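PDB 4IQD: carboxyvinyl-carboxyphosphonate phosphorylmutase from Bacillus anthracis, which belongs to the phosphoenolpyruvate phosphomutase family of TIM-barrel proteins, forms a two-chain assembly here and carries bound pyruvic acid. Local coordinates for residues T166-R169 against G170-L174; V257-L260 against I261-G265. All coordinates share one frame; numbering follows the deposited sequence.

Interaction 1: T166-R169 against G170-L174; sequences TDAR and GVEGL. With PYR (pyruvic acid), chain D.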
loop_
_atom_site.group_PDB
_atom_site.type_symbol
_atom_site.label_atom_id
_atom_site.label_comp_id
_atom_site.label_asym_id
_atom_site.label_seq_id
_atom_site.Cartn_x
_atom_site.Cartn_y
_atom_site.Cartn_z
ATOM N N THR A 166 -11.301 -24.046 7.274
ATOM C CA THR A 166 -11.472 -25.309 6.571
ATOM C C THR A 166 -12.326 -25.126 5.317
ATOM O O THR A 166 -13.366 -24.472 5.349
ATOM C CB THR A 166 -12.047 -26.413 7.492
ATOM O OG1 THR A 166 -12.238 -27.616 6.740
ATOM C CG2 THR A 166 -13.371 -25.984 8.107
ATOM N N ASP A 167 -11.862 -25.685 4.204
ATOM C CA ASP A 167 -12.609 -25.621 2.953
ATOM C C ASP A 167 -13.307 -26.943 2.671
ATOM O O ASP A 167 -13.629 -27.248 1.525
ATOM C CB ASP A 167 -11.683 -25.265 1.787
ATOM C CG ASP A 167 -11.309 -23.797 1.766
ATOM O OD1 ASP A 167 -11.949 -23.032 1.019
ATOM O OD2 ASP A 167 -10.373 -23.409 2.495
ATOM N N ALA A 168 -13.550 -27.712 3.730
ATOM C CA ALA A 168 -14.053 -29.083 3.607
ATOM C C ALA A 168 -15.530 -29.203 3.235
ATOM O O ALA A 168 -15.955 -30.245 2.748
ATOM C CB ALA A 168 -13.766 -29.868 4.880
ATOM N N ARG A 169 -16.309 -28.152 3.465
ATOM C CA ARG A 169 -17.727 -28.179 3.123
ATOM C C ARG A 169 -17.961 -28.449 1.639
ATOM O O ARG A 169 -18.674 -29.386 1.271
ATOM C CB ARG A 169 -18.406 -26.868 3.513
ATOM C CG ARG A 169 -19.859 -26.780 3.073
ATOM C CD ARG A 169 -20.661 -27.915 3.669
ATOM N NE ARG A 169 -22.034 -27.970 3.178
ATOM C CZ ARG A 169 -22.412 -28.616 2.080
ATOM N NH1 ARG A 169 -21.518 -29.254 1.338
ATOM N NH2 ARG A 169 -23.685 -28.617 1.720
ATOM N N GLY A 170 -17.345 -27.636 0.791
ATOM C CA GLY A 170 -17.604 -27.689 -0.634
ATOM C C GLY A 170 -16.877 -28.787 -1.384
ATOM O O GLY A 170 -17.051 -28.932 -2.593
ATOM N N VAL A 171 -16.065 -29.565 -0.678
ATOM C CA VAL A 171 -15.302 -30.623 -1.329
ATOM C C VAL A 171 -15.552 -32.004 -0.712
ATOM O O VAL A 171 -15.494 -33.022 -1.403
ATOM C CB VAL A 171 -13.793 -30.290 -1.357
ATOM C CG1 VAL A 171 -13.226 -30.253 0.048
ATOM C CG2 VAL A 171 -13.039 -31.286 -2.223
ATOM N N GLU A 172 -15.863 -32.031 0.581
ATOM C CA GLU A 172 -16.096 -33.291 1.281
ATOM C C GLU A 172 -17.491 -33.403 1.886
ATOM O O GLU A 172 -18.037 -34.499 1.994
ATOM C CB GLU A 172 -15.051 -33.492 2.373
ATOM C CG GLU A 172 -13.634 -33.614 1.864
ATOM C CD GLU A 172 -12.626 -33.670 2.988
ATOM O OE1 GLU A 172 -13.044 -33.690 4.163
ATOM O OE2 GLU A 172 -11.415 -33.688 2.696
ATOM N N GLY A 173 -18.064 -32.278 2.295
ATOM C CA GLY A 173 -19.393 -32.294 2.870
ATOM C C GLY A 173 -19.479 -31.681 4.252
ATOM O O GLY A 173 -18.470 -31.485 4.930
ATOM N N LEU A 174 -20.705 -31.391 4.670
ATOM C CA LEU A 174 -20.964 -30.684 5.917
ATOM C C LEU A 174 -20.417 -31.405 7.138
ATOM O O LEU A 174 -19.621 -30.845 7.882
ATOM C CB LEU A 174 -22.460 -30.446 6.088
ATOM C CG LEU A 174 -22.857 -29.599 7.297
ATOM C CD1 LEU A 174 -22.046 -28.312 7.353
ATOM C CD2 LEU A 174 -24.343 -29.292 7.237
HETATM C C PYR D . -22.790 -34.001 3.900
HETATM O O PYR D . -21.726 -34.692 4.215
HETATM O OXT PYR D . -23.661 -33.704 4.829
HETATM C CA PYR D . -22.971 -33.590 2.583
HETATM O O3 PYR D . -23.611 -32.481 2.300
HETATM C CB PYR D . -22.414 -34.436 1.482
HETATM O O HOH W 1 -15.612 -25.240 1.486
#

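Interaction 2: V257-L260 against I261-G265; sequences VFTL and IKETG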
loop_
_atom_site.group_PDB
_atom_site.type_symbol
_atom_site.label_atom_id
_atom_site.label_comp_id
_atom_site.label_asym_id
_atom_site.label_seq_id
_atom_site.Cartn_x
_atom_site.Cartn_y
_atom_site.Cartn_z
ATOM N N VAL A 257 -9.917 8.262 -11.295
ATOM C CA VAL A 257 -9.177 9.511 -11.239
ATOM C C VAL A 257 -8.080 9.545 -12.301
ATOM O O VAL A 257 -7.752 10.604 -12.832
ATOM C CB VAL A 257 -8.620 9.796 -9.823
ATOM C CG1 VAL A 257 -7.441 8.896 -9.504
ATOM C CG2 VAL A 257 -8.231 11.256 -9.688
ATOM N N PHE A 258 -7.534 8.378 -12.628
ATOM C CA PHE A 258 -6.534 8.275 -13.683
ATOM C C PHE A 258 -7.175 8.487 -15.042
ATOM O O PHE A 258 -6.617 9.164 -15.905
ATOM C CB PHE A 258 -5.862 6.908 -13.646
ATOM C CG PHE A 258 -4.957 6.715 -12.473
ATOM C CD1 PHE A 258 -4.423 7.804 -11.811
ATOM C CD2 PHE A 258 -4.634 5.446 -12.034
ATOM C CE1 PHE A 258 -3.585 7.631 -10.731
ATOM C CE2 PHE A 258 -3.794 5.265 -10.952
ATOM C CZ PHE A 258 -3.270 6.362 -10.300
ATOM N N THR A 259 -8.346 7.886 -15.226
ATOM C CA THR A 259 -9.135 8.093 -16.427
ATOM C C THR A 259 -9.366 9.582 -16.616
ATOM O O THR A 259 -9.197 10.117 -17.709
ATOM C CB THR A 259 -10.496 7.383 -16.321
ATOM O OG1 THR A 259 -10.291 5.983 -16.104
ATOM C CG2 THR A 259 -11.305 7.576 -17.583
ATOM N N LEU A 260 -9.731 10.245 -15.524
ATOM C CA LEU A 260 -10.047 11.664 -15.537
ATOM C C LEU A 260 -8.849 12.511 -15.940
ATOM O O LEU A 260 -8.969 13.393 -16.789
ATOM C CB LEU A 260 -10.548 12.092 -14.160
ATOM C CG LEU A 260 -11.133 13.496 -14.027
ATOM C CD1 LEU A 260 -12.308 13.688 -14.970
ATOM C CD2 LEU A 260 -11.560 13.724 -12.593
ATOM N N ILE A 261 -7.697 12.243 -15.334
ATOM C CA ILE A 261 -6.490 13.005 -15.635
ATOM C C ILE A 261 -6.036 12.781 -17.074
ATOM O O ILE A 261 -5.537 13.697 -17.723
ATOM C CB ILE A 261 -5.332 12.663 -14.670
ATOM C CG1 ILE A 261 -5.735 12.937 -13.220
ATOM C CG2 ILE A 261 -4.093 13.467 -15.012
ATOM C CD1 ILE A 261 -4.651 12.620 -12.216
ATOM N N LYS A 262 -6.212 11.566 -17.576
ATOM C CA LYS A 262 -5.821 11.276 -18.949
ATOM C C LYS A 262 -6.800 11.905 -19.930
ATOM O O LYS A 262 -6.397 12.472 -20.943
ATOM C CB LYS A 262 -5.719 9.768 -19.194
ATOM C CG LYS A 262 -5.068 9.399 -20.527
ATOM C CD LYS A 262 -3.920 10.346 -20.859
ATOM C CE LYS A 262 -3.044 9.830 -21.992
ATOM N NZ LYS A 262 -1.901 9.026 -21.479
ATOM N N GLU A 263 -8.086 11.802 -19.618
ATOM C CA GLU A 263 -9.129 12.314 -20.492
ATOM C C GLU A 263 -9.184 13.831 -20.516
ATOM O O GLU A 263 -9.180 14.444 -21.581
ATOM C CB GLU A 263 -10.494 11.788 -20.059
ATOM C CG GLU A 263 -10.800 10.376 -20.500
ATOM C CD GLU A 263 -12.287 10.102 -20.507
ATOM O OE1 GLU A 263 -13.062 11.057 -20.291
ATOM O OE2 GLU A 263 -12.684 8.939 -20.730
ATOM N N THR A 264 -9.253 14.428 -19.333
ATOM C CA THR A 264 -9.495 15.859 -19.218
ATOM C C THR A 264 -8.215 16.659 -19.023
ATOM O O THR A 264 -8.218 17.880 -19.156
ATOM C CB THR A 264 -10.447 16.160 -18.055
ATOM O OG1 THR A 264 -9.774 15.923 -16.814
ATOM C CG2 THR A 264 -11.674 15.269 -18.142
ATOM N N GLY A 265 -7.123 15.972 -18.704
ATOM C CA GLY A 265 -5.851 16.635 -18.487
ATOM C C GLY A 265 -5.697 17.192 -17.084
ATOM O O GLY A 265 -4.661 17.765 -16.749
#

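Interaction 1: T166-R169 against G170-L174
The guanidinium of Arg169 lies beside the start of the next helix, at Leu174, and the keto oxygen of a bound pyruvic acid lies over one of its faces, with Arg169 NH2 3.9 Å from PYR O3. Leu174 CB and Gly173 CA approach the same flat group obliquely. The aliphatic part of the arginine makes the closer contact: CD lies 3.6 Å from Leu174 CA, a path set by CG standing anti to the backbone N (chi1 175°) and a bend at chi2. Glu202 holds NH2 in a salt bridge.

Behind this side chain the backbone closes a tight turn around one carbonyl. Ala168 O accepts from Glu172 N at 2.8 Å and from Gly173 N at 3.0 Å, the latter lying in the carbonyl plane and the former tilted 30° from it. A water bridges Gly170 N and, weakly, Asp167 O, while Val171 CG1 packs 3.4 Å from Asp167 O. Gly173, the N-cap of the following helix, lies beside the ligand, its CA 3.6 Å from PYR O. An ST turn opens the loop, Thr166 OG1 accepting from Ala168 N. The whole turn leads from strand 161-166 into helix 174-187, against which Ala168 rests through Ala177 and Arg180, while Leu174 packs on helix 200-209.

Interaction 2: V257-L260 against I261-G265
Leu260 and Thr264 meet through both polar and apolar atoms at the last turn of a long helix, a worked example of how a helix closes its C-terminal end. Among the hydrogen bonds, Leu260 O accepts two, from Thr264 N at 2.8 Å and from Thr264 OG1 at 2.7 Å, and these donors reach it from opposite faces of the carbonyl plane. The hydroxyl comes from above that plane, 44° out of it, because OG1 sits between the backbone N and the carbonyl carbon (chi1 71°) and so folds back onto the preceding turn; it is also bonded to Ser266 N. The regular i to i+4 ladder runs alongside, Ile261 N to Val257 O and Lys262 N to Phe258 O both at 3.0 Å, and Glu263 N to Thr259 O at 2.8 Å. Beyond it Gly265, with positive phi, leaves the helix.

The van der Waals contacts follow the same spacing. Leu260 CD1 lies 3.6 Å from Thr264 CG2, the two side chains crossing at a slant, and Ile261 CG1 approaches Val257 O to 3.1 Å. Thr259 and Glu263 instead run side by side in one direction, with Thr259 CG2 3.7 Å from Glu263 OE2; the threonine hydroxyl is bonded to Glu255 O.

Charge enters through Lys262, which makes a cation-pi contact with Phe50 of the second subunit. This end of helix 245-264 thus lies between two environments: Leu260 leans on Asp269 and Ala270 of its own chain, while Phe258 packs on Ala41 in helix 39-48 and Ile261 on Tyr242 in strand 239-242, both of the second subunit.

In the fold
From the N terminus the chain passes through the first parallel barrel strands before reaching interaction 1, which closes the short turn joining strand 161-166 to helix 174-187. The chain then completes the remaining strands, through 239-242, and enters helix 245-264, whose final turns hold interaction 2. The two therefore lie in series, neither nested nor crossed, with centres 46 Å apart and nearest atoms about 32 Å apart. Each spans a single continuous stretch. Interaction 1 shapes a strand-to-helix loop beside a ligand; interaction 2 ends a helix that projects from the barrel and meets the second subunit before the chain goes on to helices 277-283 and 286-297.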